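Local coordinates for protein methylenetetrahydrofolate--tRNA-(uracil-5-)-methyltransferase TrmFO (Thermus thermophilus, PDB 3G5S) that probably catalyses the folate- and FAD-dependent methylation of uridine 54 in tRNA to 5-methyluridine, with NADH or NADPH as reductant, at residues L93-R97 with E98-G102; E123-P126 with G127-L131; M407-K410 with E411-A415. One frame throughout, in Å; residues are numbered along the deposited sequence.

Contact 1 (L93-R97 with E98-G102); sequences LAVDR and EEFSG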
ATOM      1  N   LEU A  93     -12.278   8.866  -9.816  1.00 14.58           N
ATOM      2  CA  LEU A  93     -12.113   8.228 -11.107  1.00 13.85           C
ATOM      3  C   LEU A  93     -12.600   6.802 -10.952  1.00 14.95           C
ATOM      4  O   LEU A  93     -12.021   6.026 -10.201  1.00 16.38           O
ATOM      5  CB  LEU A  93     -10.641   8.241 -11.509  1.00 14.43           C
ATOM      6  CG  LEU A  93     -10.280   7.497 -12.795  1.00 14.89           C
ATOM      7  CD1 LEU A  93     -11.012   8.081 -13.998  1.00 15.40           C
ATOM      8  CD2 LEU A  93      -8.773   7.520 -13.013  1.00 16.30           C
ATOM      9  N   ALA A  94     -13.688   6.472 -11.633  1.00 15.39           N
ATOM     10  CA  ALA A  94     -14.234   5.124 -11.581  1.00 15.95           C
ATOM     11  C   ALA A  94     -14.450   4.626 -12.998  1.00 16.26           C
ATOM     12  O   ALA A  94     -14.570   5.422 -13.936  1.00 16.86           O
ATOM     13  CB  ALA A  94     -15.538   5.099 -10.794  1.00 18.73           C
ATOM     14  N   VAL A  95     -14.492   3.308 -13.147  1.00 15.69           N
ATOM     15  CA  VAL A  95     -14.499   2.699 -14.464  1.00 15.56           C
ATOM     16  C   VAL A  95     -15.609   1.680 -14.650  1.00 16.19           C
ATOM     17  O   VAL A  95     -16.066   1.039 -13.699  1.00 17.52           O
ATOM     18  CB  VAL A  95     -13.153   1.997 -14.763  1.00 15.74           C
ATOM     19  CG1 VAL A  95     -12.008   2.988 -14.648  1.00 16.83           C
ATOM     20  CG2 VAL A  95     -12.938   0.803 -13.827  1.00 16.01           C
ATOM     21  N   ASP A  96     -16.036   1.539 -15.896  1.00 15.70           N
ATOM     22  CA  ASP A  96     -16.799   0.378 -16.306  1.00 16.17           C
ATOM     23  C   ASP A  96     -15.809  -0.784 -16.289  1.00 14.85           C
ATOM     24  O   ASP A  96     -14.850  -0.794 -17.057  1.00 15.05           O
ATOM     25  CB  ASP A  96     -17.368   0.606 -17.705  1.00 18.27           C
ATOM     26  CG  ASP A  96     -18.178  -0.564 -18.205  1.00 19.65           C
ATOM     27  OD1 ASP A  96     -17.632  -1.677 -18.333  1.00 20.46           O
ATOM     28  OD2 ASP A  96     -19.372  -0.371 -18.495  1.00 22.29           O
ATOM     29  N   ARG A  97     -16.014  -1.740 -15.387  1.00 15.27           N
ATOM     30  CA  ARG A  97     -15.003  -2.769 -15.138  1.00 15.83           C
ATOM     31  C   ARG A  97     -14.689  -3.601 -16.383  1.00 15.25           C
ATOM     32  O   ARG A  97     -13.532  -3.919 -16.654  1.00 15.13           O
ATOM     33  CB  ARG A  97     -15.440  -3.691 -13.994  1.00 16.92           C
ATOM     34  CG  ARG A  97     -15.579  -3.033 -12.619  1.00 18.66           C
ATOM     35  CD  ARG A  97     -16.188  -4.044 -11.651  1.00 22.30           C
ATOM     36  NE  ARG A  97     -16.488  -3.515 -10.324  1.00 23.92           N
ATOM     37  CZ  ARG A  97     -17.612  -2.876 -10.009  1.00 24.22           C
ATOM     38  NH1 ARG A  97     -18.537  -2.660 -10.935  1.00 26.13           N
ATOM     39  NH2 ARG A  97     -17.809  -2.444  -8.771  1.00 23.61           N
ATOM     40  N   GLU A  98     -15.721  -3.967 -17.133  1.00 15.78           N
ATOM     41  CA  GLU A  98     -15.533  -4.794 -18.318  1.00 16.06           C
ATOM     42  C   GLU A  98     -14.838  -4.039 -19.452  1.00 16.47           C
ATOM     43  O   GLU A  98     -14.005  -4.603 -20.154  1.00 17.58           O
ATOM     44  CB  GLU A  98     -16.873  -5.374 -18.791  1.00 18.86           C
ATOM     45  CG  GLU A  98     -16.765  -6.372 -19.936  1.00 22.87           C
ATOM     46  CD  GLU A  98     -16.693  -5.707 -21.300  1.00 24.99           C
ATOM     47  OE1 GLU A  98     -17.332  -4.649 -21.480  1.00 26.46           O
ATOM     48  OE2 GLU A  98     -16.002  -6.247 -22.192  1.00 26.37           O
ATOM     49  N   GLU A  99     -15.178  -2.767 -19.640  1.00 17.09           N
ATOM     50  CA  GLU A  99     -14.509  -1.970 -20.664  1.00 16.63           C
ATOM     51  C   GLU A  99     -13.047  -1.722 -20.299  1.00 15.45           C
ATOM     52  O   GLU A  99     -12.167  -1.701 -21.162  1.00 16.91           O
ATOM     53  CB  GLU A  99     -15.224  -0.636 -20.864  1.00 19.24           C
ATOM     54  CG  GLU A  99     -16.534  -0.739 -21.617  1.00 23.41           C
ATOM     55  CD  GLU A  99     -17.328   0.555 -21.589  1.00 27.15           C
ATOM     56  OE1 GLU A  99     -16.755   1.599 -21.205  1.00 28.91           O
ATOM     57  OE2 GLU A  99     -18.524   0.527 -21.951  1.00 30.53           O
ATOM     58  N   PHE A 100     -12.796  -1.540 -19.007  1.00 14.14           N
ATOM     59  CA  PHE A 100     -11.452  -1.346 -18.490  1.00 13.46           C
ATOM     60  C   PHE A 100     -10.575  -2.565 -18.768  1.00 13.64           C
ATOM     61  O   PHE A 100      -9.534  -2.458 -19.420  1.00 13.51           O
ATOM     62  CB  PHE A 100     -11.547  -1.046 -16.988  1.00 13.20           C
ATOM     63  CG  PHE A 100     -10.226  -0.964 -16.272  1.00 12.55           C
ATOM     64  CD1 PHE A 100      -9.732  -2.062 -15.585  1.00 12.35           C
ATOM     65  CD2 PHE A 100      -9.506   0.221 -16.233  1.00 12.02           C
ATOM     66  CE1 PHE A 100      -8.534  -1.993 -14.906  1.00 12.62           C
ATOM     67  CE2 PHE A 100      -8.313   0.295 -15.553  1.00 12.03           C
ATOM     68  CZ  PHE A 100      -7.823  -0.814 -14.887  1.00 12.79           C
ATOM     69  N   SER A 101     -11.003  -3.731 -18.294  1.00 13.61           N
ATOM     70  CA  SER A 101     -10.175  -4.924 -18.450  1.00 14.24           C
ATOM     71  C   SER A 101     -10.135  -5.379 -19.905  1.00 14.35           C
ATOM     72  O   SER A 101      -9.139  -5.948 -20.353  1.00 14.08           O
ATOM     73  CB  SER A 101     -10.660  -6.047 -17.540  1.00 16.25           C
ATOM     74  OG  SER A 101     -11.877  -6.581 -18.022  1.00 18.46           O
ATOM     75  N   GLY A 102     -11.212  -5.125 -20.642  1.00 14.89           N
ATOM     76  CA  GLY A 102     -11.254  -5.486 -22.047  1.00 15.42           C
ATOM     77  C   GLY A 102     -10.206  -4.750 -22.860  1.00 15.32           C
ATOM     78  O   GLY A 102      -9.505  -5.345 -23.677  1.00 16.52           O
TER

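Contact 2 (E123-P126 with G127-L131); sequences EIPP and GITVL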
ATOM      1  N   GLU A 123       7.188 -22.085  -9.119  1.00 13.55           N
ATOM      2  CA  GLU A 123       8.542 -21.853  -8.634  1.00 13.27           C
ATOM      3  C   GLU A 123       8.990 -20.527  -9.205  1.00 13.42           C
ATOM      4  O   GLU A 123       8.502 -20.107 -10.249  1.00 13.99           O
ATOM      5  CB  GLU A 123       9.488 -22.963  -9.100  1.00 15.74           C
ATOM      6  CG  GLU A 123       9.077 -24.365  -8.674  1.00 19.09           C
ATOM      7  CD  GLU A 123       9.331 -24.646  -7.201  1.00 21.97           C
ATOM      8  OE1 GLU A 123      10.018 -23.849  -6.535  1.00 22.56           O
ATOM      9  OE2 GLU A 123       8.849 -25.683  -6.703  1.00 25.11           O
ATOM     10  N   ILE A 124       9.917 -19.867  -8.529  1.00 13.26           N
ATOM     11  CA  ILE A 124      10.424 -18.599  -9.022  1.00 13.58           C
ATOM     12  C   ILE A 124      11.154 -18.826 -10.341  1.00 13.90           C
ATOM     13  O   ILE A 124      12.125 -19.578 -10.388  1.00 14.06           O
ATOM     14  CB  ILE A 124      11.369 -17.955  -8.005  1.00 14.41           C
ATOM     15  CG1 ILE A 124      10.630 -17.699  -6.688  1.00 15.54           C
ATOM     16  CG2 ILE A 124      11.937 -16.658  -8.551  1.00 16.31           C
ATOM     17  CD1 ILE A 124      11.563 -17.391  -5.531  1.00 16.78           C
ATOM     18  N   PRO A 125      10.667 -18.203 -11.425  1.00 14.20           N
ATOM     19  CA  PRO A 125      11.322 -18.376 -12.723  1.00 15.32           C
ATOM     20  C   PRO A 125      12.757 -17.859 -12.712  1.00 15.86           C
ATOM     21  O   PRO A 125      13.072 -16.907 -11.999  1.00 16.69           O
ATOM     22  CB  PRO A 125      10.474 -17.499 -13.653  1.00 17.06           C
ATOM     23  CG  PRO A 125       9.152 -17.425 -13.000  1.00 17.19           C
ATOM     24  CD  PRO A 125       9.448 -17.381 -11.537  1.00 15.37           C
ATOM     25  N   PRO A 126      13.630 -18.474 -13.518  1.00 17.31           N
ATOM     26  CA  PRO A 126      14.978 -17.929 -13.682  1.00 16.36           C
ATOM     27  C   PRO A 126      14.974 -16.751 -14.653  1.00 15.00           C
ATOM     28  O   PRO A 126      13.997 -16.518 -15.366  1.00 17.11           O
ATOM     29  CB  PRO A 126      15.741 -19.114 -14.267  1.00 19.17           C
ATOM     30  CG  PRO A 126      14.727 -19.762 -15.148  1.00 21.50           C
ATOM     31  CD  PRO A 126      13.402 -19.629 -14.404  1.00 20.66           C
ATOM     32  N   GLY A 127      16.071 -16.014 -14.668  1.00 14.95           N
ATOM     33  CA  GLY A 127      16.198 -14.889 -15.568  1.00 14.63           C
ATOM     34  C   GLY A 127      15.435 -13.679 -15.071  1.00 12.61           C
ATOM     35  O   GLY A 127      14.813 -13.692 -14.009  1.00 14.32           O
ATOM     36  N   ILE A 128      15.476 -12.610 -15.849  1.00 11.03           N
ATOM     37  CA  ILE A 128      14.808 -11.377 -15.450  1.00 10.40           C
ATOM     38  C   ILE A 128      13.309 -11.623 -15.339  1.00  9.73           C
ATOM     39  O   ILE A 128      12.677 -12.090 -16.291  1.00 10.38           O
ATOM     40  CB  ILE A 128      15.122 -10.241 -16.433  1.00 11.28           C
ATOM     41  CG1 ILE A 128      16.633  -9.983 -16.474  1.00 13.04           C
ATOM     42  CG2 ILE A 128      14.380  -8.985 -16.030  1.00 11.78           C
ATOM     43  CD1 ILE A 128      17.068  -9.047 -17.591  1.00 13.86           C
ATOM     44  N   THR A 129      12.748 -11.295 -14.173  1.00 10.38           N
ATOM     45  CA  THR A 129      11.398 -11.712 -13.821  1.00 10.20           C
ATOM     46  C   THR A 129      10.757 -10.698 -12.883  1.00  9.38           C
ATOM     47  O   THR A 129      11.378 -10.269 -11.905  1.00 10.31           O
ATOM     48  CB  THR A 129      11.442 -13.087 -13.100  1.00 11.08           C
ATOM     49  OG1 THR A 129      11.896 -14.090 -14.013  1.00 11.39           O
ATOM     50  CG2 THR A 129      10.085 -13.490 -12.576  1.00 12.14           C
ATOM     51  N   VAL A 130       9.509 -10.337 -13.175  1.00  9.60           N
ATOM     52  CA  VAL A 130       8.682  -9.533 -12.280  1.00  9.44           C
ATOM     53  C   VAL A 130       7.582 -10.413 -11.693  1.00  9.42           C
ATOM     54  O   VAL A 130       6.833 -11.048 -12.438  1.00 10.66           O
ATOM     55  CB  VAL A 130       8.023  -8.358 -13.039  1.00 10.28           C
ATOM     56  CG1 VAL A 130       7.134  -7.544 -12.099  1.00 10.92           C
ATOM     57  CG2 VAL A 130       9.080  -7.472 -13.682  1.00 11.23           C
ATOM     58  N   LEU A 131       7.497 -10.454 -10.364  1.00  9.42           N
ATOM     59  CA  LEU A 131       6.434 -11.181  -9.669  1.00  9.40           C
ATOM     60  C   LEU A 131       5.321 -10.216  -9.275  1.00  9.72           C
ATOM     61  O   LEU A 131       5.564  -9.227  -8.593  1.00 10.15           O
ATOM     62  CB  LEU A 131       6.983 -11.861  -8.421  1.00  9.99           C
ATOM     63  CG  LEU A 131       8.143 -12.829  -8.651  1.00 10.52           C
ATOM     64  CD1 LEU A 131       8.608 -13.376  -7.326  1.00 12.42           C
ATOM     65  CD2 LEU A 131       7.763 -13.958  -9.611  1.00 11.69           C
TER
HETATM   66  O   HOH W   1      14.493 -14.720 -11.404  1.00 16.21           O

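Contact 3 (M407-K410 with E411-A415); sequences MGKK and EKRQA. With EDO (1,2-ethanediol), chain H.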
HETATM    1  N   MSE A 407      -0.279  27.794   5.612  1.00 17.93           N
HETATM    2  CA  MSE A 407      -1.503  27.698   4.832  1.00 18.73           C
HETATM    3  C   MSE A 407      -2.317  26.488   5.301  1.00 16.93           C
HETATM    4  O   MSE A 407      -1.793  25.583   5.959  1.00 17.71           O
HETATM    5  CB  MSE A 407      -1.179  27.591   3.338  1.00 22.57           C
HETATM    6  CG  MSE A 407      -0.496  26.289   2.952  1.00 23.87           C
HETATM    7 SE   MSE A 407       0.263  26.214   1.149  1.00 24.78          SE
HETATM    8  CE  MSE A 407       2.007  26.939   1.510  1.00 13.57           C
ATOM      9  N   GLY A 408      -3.596  26.471   4.950  1.00 16.37           N
ATOM     10  CA  GLY A 408      -4.475  25.386   5.340  1.00 16.77           C
ATOM     11  C   GLY A 408      -4.152  24.074   4.648  1.00 16.13           C
ATOM     12  O   GLY A 408      -3.379  24.031   3.691  1.00 15.88           O
ATOM     13  N   LYS A 409      -4.758  22.994   5.131  1.00 17.11           N
ATOM     14  CA  LYS A 409      -4.491  21.663   4.599  1.00 17.14           C
ATOM     15  C   LYS A 409      -4.807  21.545   3.112  1.00 15.57           C
ATOM     16  O   LYS A 409      -4.043  20.949   2.361  1.00 14.98           O
ATOM     17  CB  LYS A 409      -5.290  20.615   5.371  1.00 20.51           C
ATOM     18  CG  LYS A 409      -4.825  20.392   6.795  1.00 23.67           C
ATOM     19  CD  LYS A 409      -5.700  19.347   7.467  1.00 26.52           C
ATOM     20  CE  LYS A 409      -5.006  18.693   8.646  1.00 28.35           C
ATOM     21  NZ  LYS A 409      -5.864  17.631   9.244  1.00 30.20           N
ATOM     22  N   LYS A 410      -5.935  22.100   2.691  1.00 16.01           N
ATOM     23  CA  LYS A 410      -6.327  22.041   1.291  1.00 15.97           C
ATOM     24  C   LYS A 410      -5.236  22.652   0.416  1.00 14.38           C
ATOM     25  O   LYS A 410      -4.836  22.086  -0.603  1.00 14.06           O
ATOM     26  CB  LYS A 410      -7.645  22.784   1.084  1.00 19.29           C
ATOM     27  CG  LYS A 410      -8.097  22.867  -0.361  1.00 21.82           C
ATOM     28  CD  LYS A 410      -9.414  23.618  -0.486  1.00 24.75           C
ATOM     29  CE  LYS A 410      -9.844  23.729  -1.940  1.00 27.62           C
ATOM     30  NZ  LYS A 410     -11.123  24.479  -2.084  1.00 29.15           N
ATOM     31  N   GLU A 411      -4.755  23.816   0.833  1.00 14.38           N
ATOM     32  CA  GLU A 411      -3.723  24.524   0.098  1.00 14.31           C
ATOM     33  C   GLU A 411      -2.400  23.768   0.104  1.00 12.68           C
ATOM     34  O   GLU A 411      -1.739  23.679  -0.927  1.00 12.83           O
ATOM     35  CB  GLU A 411      -3.544  25.933   0.667  1.00 16.55           C
ATOM     36  CG  GLU A 411      -4.703  26.876   0.341  1.00 19.07           C
ATOM     37  CD  GLU A 411      -5.903  26.744   1.275  1.00 22.09           C
ATOM     38  OE1 GLU A 411      -5.814  26.060   2.316  1.00 21.88           O
ATOM     39  OE2 GLU A 411      -6.948  27.356   0.971  1.00 26.69           O
ATOM     40  N   LYS A 412      -2.008  23.222   1.253  1.00 12.58           N
ATOM     41  CA  LYS A 412      -0.770  22.444   1.309  1.00 12.79           C
ATOM     42  C   LYS A 412      -0.833  21.254   0.370  1.00 11.63           C
ATOM     43  O   LYS A 412       0.142  20.937  -0.307  1.00 11.71           O
ATOM     44  CB  LYS A 412      -0.441  21.998   2.735  1.00 14.79           C
ATOM     45  CG  LYS A 412       0.097  23.137   3.569  1.00 16.33           C
ATOM     46  CD  LYS A 412       0.732  22.688   4.867  1.00 17.98           C
ATOM     47  CE  LYS A 412       1.394  23.865   5.574  1.00 18.12           C
ATOM     48  NZ  LYS A 412       2.215  23.410   6.726  1.00 20.55           N
ATOM     49  N   ARG A 413      -1.987  20.600   0.318  1.00 11.56           N
ATOM     50  CA  ARG A 413      -2.154  19.453  -0.565  1.00 11.88           C
ATOM     51  C   ARG A 413      -2.073  19.872  -2.030  1.00 10.92           C
ATOM     52  O   ARG A 413      -1.413  19.211  -2.832  1.00 11.37           O
ATOM     53  CB  ARG A 413      -3.457  18.719  -0.248  1.00 11.94           C
ATOM     54  CG  ARG A 413      -3.432  18.044   1.114  1.00 12.42           C
ATOM     55  CD  ARG A 413      -4.806  17.653   1.596  1.00 13.60           C
ATOM     56  NE  ARG A 413      -4.710  17.120   2.947  1.00 16.00           N
ATOM     57  CZ  ARG A 413      -5.723  17.051   3.800  1.00 18.97           C
ATOM     58  NH1 ARG A 413      -6.924  17.472   3.435  1.00 21.29           N
ATOM     59  NH2 ARG A 413      -5.529  16.560   5.015  1.00 20.25           N
ATOM     60  N   GLN A 414      -2.719  20.977  -2.381  1.00 11.39           N
ATOM     61  CA  GLN A 414      -2.608  21.479  -3.742  1.00 12.43           C
ATOM     62  C   GLN A 414      -1.150  21.782  -4.098  1.00 11.51           C
ATOM     63  O   GLN A 414      -0.690  21.474  -5.195  1.00 12.63           O
ATOM     64  CB  GLN A 414      -3.509  22.708  -3.928  1.00 13.91           C
ATOM     65  CG  GLN A 414      -5.006  22.375  -3.836  1.00 17.91           C
ATOM     66  CD  GLN A 414      -5.908  23.593  -3.925  1.00 21.74           C
ATOM     67  OE1 GLN A 414      -7.001  23.530  -4.490  1.00 26.04           O
ATOM     68  NE2 GLN A 414      -5.459  24.703  -3.360  1.00 22.31           N
ATOM     69  N   ALA A 415      -0.418  22.376  -3.163  1.00 11.38           N
ATOM     70  CA  ALA A 415       0.993  22.663  -3.371  1.00 11.63           C
ATOM     71  C   ALA A 415       1.805  21.379  -3.543  1.00 10.99           C
ATOM     72  O   ALA A 415       2.679  21.315  -4.410  1.00 11.30           O
ATOM     73  CB  ALA A 415       1.538  23.488  -2.225  1.00 12.26           C
TER
HETATM   74  C1  EDO H 450      -1.457  18.248   4.832  1.00 19.68           C
HETATM   75  O1  EDO H 450      -1.425  17.923   6.227  1.00 19.93           O
HETATM   76  C2  EDO H 450      -1.211  16.989   4.010  1.00 19.61           C
HETATM   77  O2  EDO H 450      -2.334  16.110   4.145  1.00 19.54           O
HETATM   78  O   HOH W   2      -7.425  15.645   7.200  1.00 35.74           O

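Contact 1 (L93-R97 with E98-G102)
Asp96 caps the helix that starts right after it: its OD1 accepts from Glu99 N at 3.0 Å, with an N-H...O angle of 165°. CG stands anti to the backbone N, which swings the carboxylate back over the first helical turn. The amide comes to OD1 from the anti side, 33° out of the carboxylate plane, so the bond is straight but leaves that plane. Asp96 also serves with its backbone, its O taking Phe100 N at 2.9 Å. One residue on, Arg97 O receives Ser101 N at 3.0 Å; the hydroxyl of Ser101 has its stronger partner in Arg45.

The Glu99 side chain crosses that of Asp96 at about a right angle, yet the two carboxylates lie stacked, their planes 2° apart. Asp96 OD2 and Glu99 OE2 are 3.7 Å from each other, a placement of like charges that would probably favour proton uptake by one of them, although the helix N-terminus should offset part of the effect. Glu98 turns its OE2 to a salt bridge with Arg45, and Arg97 NE reaches Cys51 O.

On the inner side, Val95 CG2 meets Phe100 CB at 3.9 Å, while Val95 CG1 approaches ring atom CD2 of Phe100 obliquely at 4.1 Å. The Phe100 ring continues onto Val78 and Ala81 of helix 77-84 and lies close to Leu11, a predicted FAD-binding residue. The junction thus joins strand 92-95, the middle strand of a three-stranded antiparallel sheet between 54-57 and 86-87, to helix 97-109, with helix 77-84 packed against both.

Contact 2 (E123-P126 with G127-L131)
Thr129 faces Pro125 across the turn, and its side chain can be followed from CB, where it divides into a polar and an apolar branch. OG1, anti to the carbonyl carbon (chi1 -66°), donates to Gly127 O at 2.9 Å. It stands above that carbonyl plane, 59° out of it, so the bond does not use a lone-pair direction. Thr129 OG1 also lies 3.5 Å from Pro126 O and close to Pro125 CB, and is hydrogen-bonded to Asn5 ND2. The methyl CG2 takes the other course, touching Pro125 CG and CD, both at 4.1 Å. Water 1 links the two limbs, lying within hydrogen-bonding distance of Pro125 O (2.7 Å) and Gly127 O (2.8 Å). A valine here would probably leave Gly127 O without its hydroxyl donor and Asn5 ND2 without this partner.

Gly127 makes the bend with a positive phi of 78°, where a side chain would run into Pro126 O. Further along, Pro125 CD meets Leu131 CD2 at 4.3 Å. The turn leads into strand 129-131, which lies between strands 4-7 and 331-333 in the parallel Rossmann-type sheet; Pro125 rests on Asn5 and Val7 of the former, while helix 139-149 packs on Ile124 and Leu131.

Contact 3 (M407-K410 with E411-A415)
Lys409 and Arg413 lie side by side and point the same way, one helical turn apart. Lys409 CB sits 3.9 Å above the guanidinium plane of Arg413, over its centre, and Lys409 CD passes 3.7 Å from Arg413 NH2. Two oxygens meet the edge of that group in its plane: O2 of a 1,2-ethanediol, probably from the crystallisation liquor, accepts from Arg413 NE at 2.8 Å (169°), and water 2 accepts from both Arg413 NH2 and Lys409 NZ. Lys409 NZ and Arg413 NH2, 4.4 Å apart, share this water and both make weak, long ion pairs with the Glu300 carboxylate.

The selenomethionine at Met407 crosses Lys412 obliquely. Its CG, set between the backbone N and the carbonyl carbon (chi1 68°), presses on Lys412 CG at 3.3 Å, tighter than usual for two carbons. Lys412 then runs extended past Met407 O to a hydrogen bond from NZ to Gly405 O. Lys410 runs out extended and slants across Gln414, its CE 3.8 Å from Gln414 OE1.

Gly408 is the N-cap, and its O accepts from Lys412 N at 2.9 Å, the first of successive i to i+4 bonds. This is the exposed N-terminal turn of an alpha helix, opening the long helix 409-429.

The three contacts are all local, and no two share a helix or strand: contact 1 joins strand 92-95 to helix 97-109, contact 2 leads into strand 129-131, and contact 3 opens helix 409-429. Contacts 1 and 2 are partly buried: in contact 1 charged side chains lie outside and Val95 and Phe100 inside, whereas in contact 2 a buried threonine sits beside exposed Pro126 and Gly127. Contact 3 is a surface contact dominated by basic side chains. The two helix starts differ: an aspartate side chain caps one, while a glycine occupies the N-cap of the other. Centres of contacts 2 and 3 lie 43 Å apart, on opposite sides of the chain's centre.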